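Local coordinates for zona pellucida sperm-binding protein 1,Zona pellucida sperm-binding protein 1 (Gallus gallus, PDB 6GF6) that helps build the avian egg coat, where its N-terminal ZP-N1 domain, the part in this chain, forms homodimers that cross-link the coat filaments, at residues M19-Y24 with L83-E88. The protein carries 2 engineered substitutions. Residues are numbered along the deposited sequence; the frame is centred on the assembly and turned at random.
Sequences MQLLAY and LRVQLE
Leu-21 reaches from strand 18-24 into the core and meets two side chains of strand 80-90 through one methyl group. Its CD2 lies 4.1 Å from CG1 of Val-85 and 4.0 Å from CD1 of Leu-87, tip to tip in both pairs. The CB of Leu-21 points at the other strand, and a chi1 of 177° sets CG beside the carbonyl carbon, with the isopropyl end directed at Val-85 and Leu-87. Leu-87 uses both of its branches: while CD1 meets Leu-21, CD2 comes 3.9 Å from CB of Ala-23, whose small side chain is reached by the longer leucine. At the other end Met-19 crosses Leu-83 at a slant, and its terminal CE touches CB of Leu-83 at 3.7 Å; CG sits between the backbone N and the carbonyl carbon (chi1 41°), and the chain extends from there to the methyl. The arrangement is the face-to-face packing of a beta sandwich, in keeping with the Ig-like fold of the ZP-N1 domain. The two strands belong to different sheets and run nearly parallel at 14°; at 10.2 Å between axes they meet through side chains alone, and all six touching residues are apolar and buried. Phe-65 and Ala-67 of strand 63-68, in the sheet of strand 18-24, pack on Leu-83, and Met-104 and Cys-106 of strand 96-107, in the sheet of strand 80-90, adjoin Met-19. Polar side chains lie off this interface: NE2 of Gln-20 hydrogen-bonds OD2 of Asp-13, and Gln-20 packs on Phe-39 of the second subunit, whereas Arg-84 and Glu-88 form salt bridges with Glu-101 and Arg-42.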
# COMPACT_ATOMS: atom_id res chain seq x y z
N MET B 19 3.68 7.47 -5.61
CA MET B 19 3.61 8.75 -4.93
C MET B 19 2.58 8.67 -3.82
O MET B 19 1.72 7.78 -3.80
CB MET B 19 3.25 9.88 -5.91
CG MET B 19 2.18 9.49 -6.92
SD MET B 19 1.88 10.75 -8.17
CE MET B 19 1.31 9.74 -9.53
N GLN B 20 2.68 9.60 -2.87
CA GLN B 20 1.76 9.66 -1.75
C GLN B 20 1.38 11.11 -1.47
O GLN B 20 2.21 12.01 -1.57
CB GLN B 20 2.35 9.02 -0.49
CG GLN B 20 3.59 9.71 0.05
CD GLN B 20 3.97 9.23 1.44
OE1 GLN B 20 3.39 8.27 1.96
NE2 GLN B 20 4.94 9.89 2.05
N LEU B 21 0.11 11.32 -1.11
CA LEU B 21 -0.44 12.62 -0.76
C LEU B 21 -0.85 12.60 0.71
O LEU B 21 -1.65 11.75 1.12
CB LEU B 21 -1.63 12.95 -1.66
CG LEU B 21 -2.42 14.23 -1.44
CD1 LEU B 21 -1.54 15.44 -1.50
CD2 LEU B 21 -3.48 14.33 -2.51
N LEU B 22 -0.30 13.52 1.50
CA LEU B 22 -0.56 13.57 2.93
C LEU B 22 -1.35 14.83 3.27
O LEU B 22 -1.00 15.93 2.84
CB LEU B 22 0.75 13.53 3.73
CG LEU B 22 1.62 12.30 3.48
CD1 LEU B 22 2.53 12.50 2.28
CD2 LEU B 22 2.44 11.98 4.72
N ALA B 23 -2.43 14.65 4.03
CA ALA B 23 -3.31 15.75 4.43
C ALA B 23 -3.51 15.72 5.93
O ALA B 23 -3.59 14.64 6.54
CB ALA B 23 -4.68 15.65 3.72
N TYR B 24 -3.60 16.90 6.54
CA TYR B 24 -3.66 17.05 7.99
C TYR B 24 -4.88 17.88 8.37
O TYR B 24 -4.78 19.09 8.63
CB TYR B 24 -2.37 17.67 8.52
CG TYR B 24 -1.13 16.88 8.13
CD1 TYR B 24 -0.49 17.11 6.92
CD2 TYR B 24 -0.63 15.89 8.96
CE1 TYR B 24 0.64 16.39 6.55
CE2 TYR B 24 0.50 15.16 8.61
CZ TYR B 24 1.12 15.42 7.40
OH TYR B 24 2.24 14.69 7.05
N LEU B 83 -1.14 12.74 -11.80
CA LEU B 83 -2.37 12.22 -11.21
C LEU B 83 -3.06 13.36 -10.50
O LEU B 83 -2.46 14.02 -9.64
CB LEU B 83 -2.08 11.09 -10.22
CG LEU B 83 -3.30 10.45 -9.57
CD1 LEU B 83 -4.16 9.73 -10.59
CD2 LEU B 83 -2.89 9.49 -8.48
N ARG B 84 -4.31 13.60 -10.87
CA ARG B 84 -5.12 14.67 -10.28
C ARG B 84 -6.06 14.07 -9.25
O ARG B 84 -6.75 13.08 -9.52
CB ARG B 84 -5.90 15.41 -11.37
CG ARG B 84 -5.00 16.26 -12.26
CD ARG B 84 -5.75 16.97 -13.38
NE ARG B 84 -6.92 17.72 -12.90
CZ ARG B 84 -8.18 17.46 -13.23
NH1 ARG B 84 -8.49 16.47 -14.06
NH2 ARG B 84 -9.16 18.21 -12.73
N VAL B 85 -6.07 14.66 -8.06
CA VAL B 85 -6.84 14.17 -6.93
C VAL B 85 -7.61 15.34 -6.34
O VAL B 85 -7.10 16.46 -6.28
CB VAL B 85 -5.94 13.54 -5.85
CG1 VAL B 85 -6.77 13.06 -4.66
CG2 VAL B 85 -5.14 12.38 -6.43
N GLN B 86 -8.84 15.08 -5.92
CA GLN B 86 -9.65 16.06 -5.21
C GLN B 86 -9.69 15.69 -3.73
O GLN B 86 -9.91 14.53 -3.38
CB GLN B 86 -11.07 16.12 -5.78
CG GLN B 86 -11.93 17.21 -5.16
CD GLN B 86 -13.36 17.17 -5.65
OE1 GLN B 86 -13.78 16.21 -6.28
NE2 GLN B 86 -14.12 18.22 -5.34
N LEU B 87 -9.45 16.68 -2.87
CA LEU B 87 -9.57 16.53 -1.43
C LEU B 87 -10.81 17.27 -0.98
O LEU B 87 -10.96 18.47 -1.26
CB LEU B 87 -8.35 17.08 -0.70
CG LEU B 87 -7.01 16.41 -0.98
CD1 LEU B 87 -6.44 16.94 -2.27
CD2 LEU B 87 -6.05 16.67 0.17
N GLU B 88 -11.70 16.57 -0.30
CA GLU B 88 -12.92 17.16 0.24
C GLU B 88 -12.78 17.19 1.75
O GLU B 88 -12.85 16.15 2.41
CB GLU B 88 -14.15 16.39 -0.19
CG GLU B 88 -14.45 16.51 -1.67
CD GLU B 88 -15.81 15.99 -2.04
OE1 GLU B 88 -16.36 15.14 -1.31
OE2 GLU B 88 -16.33 16.43 -3.09